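Local coordinates for protein mevalonate kinase, putative (PDB 2HFS) that probably catalyses the ATP-dependent phosphorylation of (R)-mevalonate to (R)-5-phosphomevalonate, an early step of isoprenoid and sterol biosynthesis, at residues 61-66 / 99-104; 110-115 / 289-294; 138-143 / 158-163. One frame throughout, in Å; residues are numbered along the deposited sequence.

Interaction 1 of 3, residues 61-66 / 99-104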
loop_
_atom_site.group_PDB
_atom_site.type_symbol
_atom_site.label_atom_id
_atom_site.label_comp_id
_atom_site.label_asym_id
_atom_site.label_seq_id
_atom_site.Cartn_x
_atom_site.Cartn_y
_atom_site.Cartn_z
ATOM N N ASP A 61 12.159 -13.205 -13.195
ATOM C CA ASP A 61 12.240 -12.272 -14.312
ATOM C C ASP A 61 11.339 -11.097 -13.952
ATOM O O ASP A 61 10.146 -11.074 -14.259
ATOM C CB ASP A 61 11.834 -12.986 -15.601
ATOM C CG ASP A 61 11.892 -12.095 -16.831
ATOM O OD1 ASP A 61 12.522 -10.990 -16.818
ATOM O OD2 ASP A 61 11.326 -12.474 -17.889
ATOM N N ASP A 62 11.939 -10.145 -13.236
ATOM C CA ASP A 62 11.225 -9.039 -12.618
ATOM C C ASP A 62 11.188 -7.862 -13.577
ATOM O O ASP A 62 12.201 -7.142 -13.775
ATOM C CB ASP A 62 11.909 -8.651 -11.291
ATOM C CG ASP A 62 11.048 -7.751 -10.417
ATOM O OD1 ASP A 62 10.107 -7.107 -10.945
ATOM O OD2 ASP A 62 11.267 -7.621 -9.190
ATOM N N GLN A 63 10.016 -7.663 -14.178
ATOM C CA GLN A 63 9.827 -6.599 -15.159
ATOM C C GLN A 63 8.851 -5.497 -14.752
ATOM O O GLN A 63 8.406 -4.712 -15.581
ATOM C CB GLN A 63 9.439 -7.188 -16.510
ATOM C CG GLN A 63 10.354 -8.292 -16.962
ATOM C CD GLN A 63 10.583 -8.309 -18.449
ATOM O OE1 GLN A 63 9.854 -7.665 -19.218
ATOM N NE2 GLN A 63 11.613 -9.057 -18.870
ATOM N N ARG A 64 8.551 -5.411 -13.467
ATOM C CA ARG A 64 7.768 -4.293 -12.933
ATOM C C ARG A 64 8.389 -2.928 -13.271
ATOM O O ARG A 64 9.626 -2.797 -13.308
ATOM C CB ARG A 64 7.626 -4.428 -11.407
ATOM C CG ARG A 64 6.976 -5.689 -10.954
ATOM C CD ARG A 64 6.985 -5.838 -9.456
ATOM N NE ARG A 64 8.315 -6.065 -8.907
ATOM C CZ ARG A 64 8.633 -5.866 -7.639
ATOM N NH1 ARG A 64 7.702 -5.421 -6.793
ATOM N NH2 ARG A 64 9.871 -6.127 -7.208
ATOM N N PRO A 65 7.549 -1.922 -13.527
ATOM C CA PRO A 65 8.023 -0.586 -13.795
ATOM C C PRO A 65 8.423 0.158 -12.519
ATOM O O PRO A 65 7.920 1.249 -12.247
ATOM C CB PRO A 65 6.816 0.088 -14.474
ATOM C CG PRO A 65 5.621 -0.586 -13.903
ATOM C CD PRO A 65 6.076 -2.016 -13.626
ATOM N N ALA A 66 9.329 -0.441 -11.761
ATOM C CA ALA A 66 9.788 0.136 -10.514
ATOM C C ALA A 66 10.636 1.388 -10.750
ATOM O O ALA A 66 11.257 1.543 -11.806
ATOM C CB ALA A 66 10.556 -0.907 -9.713
ATOM N N LYS A 99 9.922 -20.854 -13.480
ATOM C CA LYS A 99 10.236 -19.545 -13.999
ATOM C C LYS A 99 9.112 -18.616 -13.578
ATOM O O LYS A 99 7.939 -18.943 -13.775
ATOM C CB LYS A 99 10.374 -19.587 -15.523
ATOM C CG LYS A 99 11.748 -20.104 -15.966
ATOM C CD LYS A 99 11.823 -20.341 -17.476
ATOM C CE LYS A 99 12.331 -19.143 -18.226
ATOM N NZ LYS A 99 12.546 -19.470 -19.670
HETATM N N MSE A 100 9.493 -17.474 -13.011
HETATM C CA MSE A 100 8.564 -16.477 -12.481
HETATM C C MSE A 100 8.698 -15.209 -13.330
HETATM O O MSE A 100 9.800 -14.660 -13.485
HETATM C CB MSE A 100 8.926 -16.193 -11.019
HETATM C CG MSE A 100 7.932 -15.328 -10.273
HETATM SE SE MSE A 100 8.467 -15.055 -8.386
HETATM C CE MSE A 100 7.055 -13.849 -7.964
ATOM N N PHE A 101 7.592 -14.750 -13.903
ATOM C CA PHE A 101 7.596 -13.451 -14.576
ATOM C C PHE A 101 6.812 -12.455 -13.732
ATOM O O PHE A 101 5.687 -12.756 -13.339
ATOM C CB PHE A 101 6.996 -13.567 -15.973
ATOM C CG PHE A 101 6.901 -12.251 -16.697
ATOM C CD1 PHE A 101 7.971 -11.795 -17.475
ATOM C CD2 PHE A 101 5.752 -11.469 -16.601
ATOM C CE1 PHE A 101 7.896 -10.572 -18.149
ATOM C CE2 PHE A 101 5.668 -10.230 -17.269
ATOM C CZ PHE A 101 6.732 -9.787 -18.040
ATOM N N ILE A 102 7.405 -11.299 -13.412
ATOM C CA ILE A 102 6.655 -10.292 -12.614
ATOM C C ILE A 102 6.381 -9.037 -13.418
ATOM O O ILE A 102 7.318 -8.410 -13.935
ATOM C CB ILE A 102 7.356 -9.898 -11.281
ATOM C CG1 ILE A 102 8.126 -11.060 -10.641
ATOM C CG2 ILE A 102 6.323 -9.313 -10.294
ATOM C CD1 ILE A 102 8.886 -10.628 -9.383
ATOM N N GLY A 103 5.107 -8.642 -13.462
ATOM C CA GLY A 103 4.660 -7.510 -14.271
ATOM C C GLY A 103 3.563 -6.675 -13.642
ATOM O O GLY A 103 3.609 -6.372 -12.438
ATOM N N GLY A 104 2.608 -6.243 -14.468
ATOM C CA GLY A 104 1.500 -5.381 -13.988
ATOM C C GLY A 104 1.914 -3.917 -13.941
ATOM O O GLY A 104 3.110 -3.626 -13.924
#
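The ring of Phe-101 meets Asp-61 at its edge: carboxylate oxygen OD2 lies near the ring plane, 3.4 Å from CD1, with the carboxylate turned 83° from the ring. This suits an aromatic residue, whose edge C-H groups are weakly positive. Gln-63 comes in obliquely at the neighbouring corner, amide carbon CD 3.5 Å from Phe-101 CE1; the two side chains cross at about a right angle, with amide and ring planes 48° apart. A bond from Gln-63 NE2 to Asp-61 OD1 joins the two polar ends that border the ring.

A second flat group is the guanidinium of Arg-64. Asp-62 occupies one edge in plane, gripped side-on by two nitrogens: NE reaches OD1 at 2.9 Å and NH2 reaches OD2 at 2.8 Å, both on syn lone pairs. Arginine suits the spot because its aliphatic stem also packs, with CD 3.6 Å from Ile-102 CG2 as the two side chains run alongside each other. The bend at chi3 (-69°) swings the guanidinium round to the carboxylate. Ile-102, branched and buried, uses its other arm too, setting CD1 3.7 Å from Asp-62 CG.

Beneath the side chains the backbones pair in parallel. Asp-61 N donates to Met-100 O, Ile-102 N to Asp-61 O, and Gln-63 N to Ile-102 O at 2.8 Å. Asp-61 and Phe-101 project from one face of the sheet. Asp-62 and Ile-102 project from the other, where helix 70-88 lies, Ile-71 touching Asp-62 and Gln-78 touching Ile-102. Strand 58-62, that helix and strand 97-103 thus form a classic beta-alpha-beta crossover, in which two neighbouring parallel strands are linked by a helix packed on one face.

Interaction 2 of 3, residues 110-115 / 289-294; sequences SGIGAS and GGIAVA
Gly-290 comes first to the contact, with its CA 4.2 Å from Ser-110 O, so that two main chains approach with no side chain of the glycine between them. Its positive phi (68°) is readily adopted by glycine, and its own carbonyl oxygen turns to other company, accepting a hydrogen bond from Thr-195.

Next along the strand, Ile-291 points its side chain at the loop and carries most of the touching from this segment. CG1 sits between the backbone N and the carbonyl carbon (chi1 55°), and CG2 therefore stands beside the N; the two branches part and meet successive peptide groups. CG2 touches Ser-110 O at 3.5 Å. CG1 passes over the backbone of Gly-111, 4.0 Å from its CA, and CD1 reaches Gly-111 O at 3.5 Å. Glycine fits here on two counts: without a side chain it admits the isoleucine directly onto its CA, and it tolerates a phi of 104°. The same CD1 ends 4.3 Å from Ile-112 CD1, a loose methyl-to-methyl contact. Around this pair, Trp-320 packs on Ile-291 and Tyr-322 on Ile-112, both from strand 318-324. Farther along, the strand diverges from the loop, and the loop itself turns into helix 114-130 with Gly-113 at its N-cap.

The loop has the glycine-rich sequence of a conserved GHMP kinase motif, and the two glycines of segment 289-294 end another; in this family the loop lines the site of the nucleotide phosphates, a likely role here. Across the contact itself there is no hydrogen bond or salt bridge. Branched hydrocarbon lies against bare peptide, burying just 174 Å². The chemistry implies a modest, non-directional join of loop and strand, decided by shape and not by polar pairing.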
loop_
_atom_site.group_PDB
_atom_site.type_symbol
_atom_site.label_atom_id
_atom_site.label_comp_id
_atom_site.label_asym_id
_atom_site.label_seq_id
_atom_site.Cartn_x
_atom_site.Cartn_y
_atom_site.Cartn_z
ATOM N N SER A 110 8.783 3.041 -2.351
ATOM C CA SER A 110 8.443 3.078 -0.936
ATOM C C SER A 110 7.066 3.722 -0.676
ATOM O O SER A 110 6.761 4.790 -1.205
ATOM C CB SER A 110 9.555 3.803 -0.156
ATOM O OG SER A 110 9.227 3.899 1.200
ATOM N N GLY A 111 6.236 3.038 0.110
ATOM C CA GLY A 111 4.932 3.575 0.545
ATOM C C GLY A 111 3.693 3.016 -0.150
ATOM O O GLY A 111 2.554 3.143 0.355
ATOM N N ILE A 112 3.902 2.400 -1.310
ATOM C CA ILE A 112 2.810 1.933 -2.170
ATOM C C ILE A 112 2.405 0.462 -1.911
ATOM O O ILE A 112 1.533 -0.097 -2.620
ATOM C CB ILE A 112 3.207 2.124 -3.635
ATOM C CG1 ILE A 112 1.972 2.399 -4.503
ATOM C CG2 ILE A 112 4.005 0.911 -4.131
ATOM C CD1 ILE A 112 1.188 3.703 -4.139
ATOM N N GLY A 113 3.031 -0.151 -0.907
ATOM C CA GLY A 113 2.764 -1.558 -0.531
ATOM C C GLY A 113 3.152 -2.597 -1.576
ATOM O O GLY A 113 2.549 -3.683 -1.661
ATOM N N ALA A 114 4.187 -2.282 -2.355
ATOM C CA ALA A 114 4.570 -3.104 -3.500
ATOM C C ALA A 114 5.083 -4.482 -3.111
ATOM O O ALA A 114 4.873 -5.457 -3.853
ATOM C CB ALA A 114 5.597 -2.375 -4.355
ATOM N N SER A 115 5.764 -4.574 -1.970
ATOM C CA SER A 115 6.266 -5.866 -1.528
ATOM C C SER A 115 5.099 -6.814 -1.220
ATOM O O SER A 115 5.140 -7.993 -1.600
ATOM C CB SER A 115 7.307 -5.734 -0.385
ATOM O OG SER A 115 6.731 -5.421 0.861
ATOM N N GLY A 289 9.383 11.517 4.067
ATOM C CA GLY A 289 9.803 10.888 2.821
ATOM C C GLY A 289 8.640 10.098 2.255
ATOM O O GLY A 289 7.478 10.355 2.586
ATOM N N GLY A 290 8.933 9.112 1.425
ATOM C CA GLY A 290 7.883 8.232 0.925
ATOM C C GLY A 290 6.929 8.972 -0.006
ATOM O O GLY A 290 7.364 9.796 -0.812
ATOM N N ILE A 291 5.633 8.706 0.151
ATOM C CA ILE A 291 4.605 9.193 -0.767
ATOM C C ILE A 291 3.615 10.149 -0.107
ATOM O O ILE A 291 3.416 10.124 1.135
ATOM C CB ILE A 291 3.789 8.015 -1.437
ATOM C CG1 ILE A 291 3.163 7.065 -0.390
ATOM C CG2 ILE A 291 4.658 7.254 -2.442
ATOM C CD1 ILE A 291 1.867 6.366 -0.891
ATOM N N ALA A 292 3.008 10.974 -0.962
ATOM C CA ALA A 292 1.828 11.748 -0.623
ATOM C C ALA A 292 0.721 11.329 -1.563
ATOM O O ALA A 292 0.979 10.746 -2.619
ATOM C CB ALA A 292 2.087 13.244 -0.755
ATOM N N VAL A 293 -0.517 11.625 -1.160
ATOM C CA VAL A 293 -1.691 11.292 -1.948
ATOM C C VAL A 293 -2.598 12.519 -2.050
ATOM O O VAL A 293 -2.789 13.235 -1.064
ATOM C CB VAL A 293 -2.453 10.081 -1.345
ATOM C CG1 VAL A 293 -2.876 10.326 0.135
ATOM C CG2 VAL A 293 -3.644 9.758 -2.178
ATOM N N ALA A 294 -3.117 12.772 -3.250
ATOM C CA ALA A 294 -4.062 13.875 -3.460
ATOM C C ALA A 294 -5.356 13.274 -3.996
ATOM O O ALA A 294 -5.314 12.300 -4.766
ATOM C CB ALA A 294 -3.487 14.884 -4.448
#

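Interaction 3 of 3, residues 138-143 / 158-163; sequences EVNLSA and DNTAAT
Asn-140 reaches across to helix 158-163 and makes the tight, polar heart of the contact. With CG anti to the backbone N (chi1 -163°), its amide crosses the gap and works at both ends. OD1 accepts from Asn-159 ND2 at 2.8 Å, a nearly straight bond (170° at the hydrogen), although the donor stands well above the carbonyl plane. ND2 gives a hydrogen to Thr-160 OG1 at 3.1 Å, and that hydroxyl in turn bonds to Gly-156 O, so the threonine relays the grip to the turn before it. An asparagine suits the place because one short amide can accept and donate at once. Two such bonds leave its amide little freedom to rotate.

One turn on, Ala-143 sets its CB 3.6 Å from Asn-159 CB; the small methyl suits this close side-chain contact. Val-120 of helix 114-130 packs against Ala-143 as well.

Val-139 is looser, its CG1 sliding past Thr-163 CG2 at 4.0 Å. The same Thr-163 CG2 packs closely on Asn-140, 3.5 Å from its CA, though Thr-163 has two conformers. Leu-141 points away from the partner helix, exposed but touching His-88 of helix 70-88; Glu-138 is exposed as well.

The two short segments run roughly antiparallel, 140° between their directions. Asp-158, near the N-terminal end of helix 157-164, forms a salt bridge with Lys-21, and such a pair lies in the active site of related mevalonate kinases. The pair is an antiparallel helix packing of the N-terminal GHMP kinase region, and it places the start of helix 157-164, with Asp-158, probably at the active site.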
loop_
_atom_site.group_PDB
_atom_site.type_symbol
_atom_site.label_atom_id
_atom_site.label_comp_id
_atom_site.label_asym_id
_atom_site.label_seq_id
_atom_site.Cartn_x
_atom_site.Cartn_y
_atom_site.Cartn_z
ATOM N N GLU A 138 -6.706 -17.351 2.965
ATOM C CA GLU A 138 -5.503 -18.165 2.775
ATOM C C GLU A 138 -4.396 -17.433 1.999
ATOM O O GLU A 138 -3.206 -17.478 2.377
ATOM C CB GLU A 138 -5.883 -19.510 2.123
ATOM C CG GLU A 138 -6.306 -20.577 3.135
ATOM C CD GLU A 138 -7.121 -21.733 2.565
ATOM O OE1 GLU A 138 -7.300 -21.853 1.322
ATOM O OE2 GLU A 138 -7.621 -22.538 3.391
ATOM N N VAL A 139 -4.779 -16.746 0.923
ATOM C CA VAL A 139 -3.840 -15.897 0.167
ATOM C C VAL A 139 -3.244 -14.799 1.060
ATOM O O VAL A 139 -2.022 -14.593 1.071
ATOM C CB VAL A 139 -4.542 -15.249 -1.070
ATOM C CG1 VAL A 139 -3.626 -14.230 -1.743
ATOM C CG2 VAL A 139 -4.941 -16.333 -2.061
ATOM N N ASN A 140 -4.113 -14.115 1.804
ATOM C CA ASN A 140 -3.713 -13.035 2.718
ATOM C C ASN A 140 -2.704 -13.466 3.791
ATOM O O ASN A 140 -1.734 -12.760 4.044
ATOM C CB ASN A 140 -4.947 -12.362 3.336
ATOM C CG ASN A 140 -4.643 -10.999 3.943
ATOM O OD1 ASN A 140 -3.735 -10.285 3.502
ATOM N ND2 ASN A 140 -5.422 -10.623 4.952
ATOM N N LEU A 141 -2.921 -14.652 4.366
ATOM C CA LEU A 141 -1.991 -15.276 5.298
ATOM C C LEU A 141 -0.666 -15.633 4.657
ATOM O O LEU A 141 0.395 -15.466 5.266
ATOM C CB LEU A 141 -2.588 -16.553 5.893
ATOM C CG LEU A 141 -1.731 -17.110 7.037
ATOM C CD1 LEU A 141 -1.981 -16.271 8.272
ATOM C CD2 LEU A 141 -2.049 -18.567 7.272
ATOM N N SER A 142 -0.731 -16.149 3.436
ATOM C CA SER A 142 0.473 -16.513 2.710
ATOM C C SER A 142 1.287 -15.239 2.464
ATOM O O SER A 142 2.503 -15.245 2.657
ATOM C CB SER A 142 0.109 -17.198 1.391
ATOM O OG SER A 142 1.265 -17.676 0.737
ATOM N N ALA A 143 0.604 -14.166 2.046
ATOM C CA ALA A 143 1.253 -12.873 1.809
ATOM C C ALA A 143 1.853 -12.382 3.117
ATOM O O ALA A 143 3.002 -11.953 3.167
ATOM C CB ALA A 143 0.267 -11.862 1.240
ATOM N N ASP A 158 -0.872 -3.934 4.460
ATOM C CA ASP A 158 -0.404 -3.979 3.076
ATOM C C ASP A 158 -0.901 -5.240 2.366
ATOM O O ASP A 158 -1.465 -5.149 1.281
ATOM C CB ASP A 158 1.118 -3.866 2.985
ATOM C CG ASP A 158 1.636 -2.494 3.374
ATOM O OD1 ASP A 158 0.864 -1.653 3.930
ATOM O OD2 ASP A 158 2.830 -2.172 3.164
ATOM N N ASN A 159 -0.701 -6.403 2.988
ATOM C CA ASN A 159 -1.197 -7.657 2.423
ATOM C C ASN A 159 -2.711 -7.692 2.308
ATOM O O ASN A 159 -3.251 -8.208 1.330
ATOM C CB ASN A 159 -0.663 -8.909 3.138
ATOM C CG ASN A 159 -0.730 -8.822 4.648
ATOM O OD1 ASN A 159 0.187 -8.293 5.298
ATOM N ND2 ASN A 159 -1.782 -9.398 5.229
ATOM N N THR A 160 -3.398 -7.123 3.289
ATOM C CA THR A 160 -4.850 -7.170 3.270
ATOM C C THR A 160 -5.390 -6.311 2.108
ATOM O O THR A 160 -6.290 -6.730 1.372
ATOM C CB THR A 160 -5.422 -6.739 4.648
ATOM O OG1 THR A 160 -4.993 -7.669 5.663
ATOM C CG2 THR A 160 -6.936 -6.902 4.663
ATOM N N ALA A 161 -4.834 -5.114 1.918
ATOM C CA ALA A 161 -5.214 -4.278 0.780
ATOM C C ALA A 161 -4.858 -4.956 -0.553
ATOM O O ALA A 161 -5.643 -4.952 -1.504
ATOM C CB ALA A 161 -4.501 -2.910 0.866
ATOM N N ALA A 162 -3.656 -5.518 -0.621
ATOM C CA ALA A 162 -3.209 -6.203 -1.831
ATOM C C ALA A 162 -4.086 -7.423 -2.196
ATOM O O ALA A 162 -4.335 -7.690 -3.378
ATOM C CB ALA A 162 -1.735 -6.592 -1.693
ATOM N N THR A 163 -4.570 -8.141 -1.191
ATOM C CA THR A 163 -5.401 -9.322 -1.440
ATOM C C THR A 163 -6.839 -8.970 -1.816
ATOM O O THR A 163 -7.406 -9.563 -2.743
ATOM C CB THR A 163 -5.432 -10.248 -0.221
ATOM O OG1 THR A 163 -5.843 -9.497 0.924
ATOM C CG2 THR A 163 -4.042 -10.728 0.136
#

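Overall arrangement
Along the chain, interaction 1 closes before interaction 2 opens, and interaction 3 is nested inside the long loop that interaction 2 closes. Their centres lie 18 to 19 Å apart, an open triangle. Interaction 1 belongs to the mixed sheet; interaction 3 pairs helices 136-146 and 157-164, and helix 70-88 lies against both. Helix 114-130 starts in the segment of interaction 2 and packs, through Val-120, on interaction 3. Interaction 2 also reaches the antiparallel four-stranded sheet, and so joins the N-terminal and C-terminal GHMP kinase regions. Arg-64 approaches Ala-114 in plain packing, while Gly-113 of the glycine-rich loop meets Asp-158, probably near the active site.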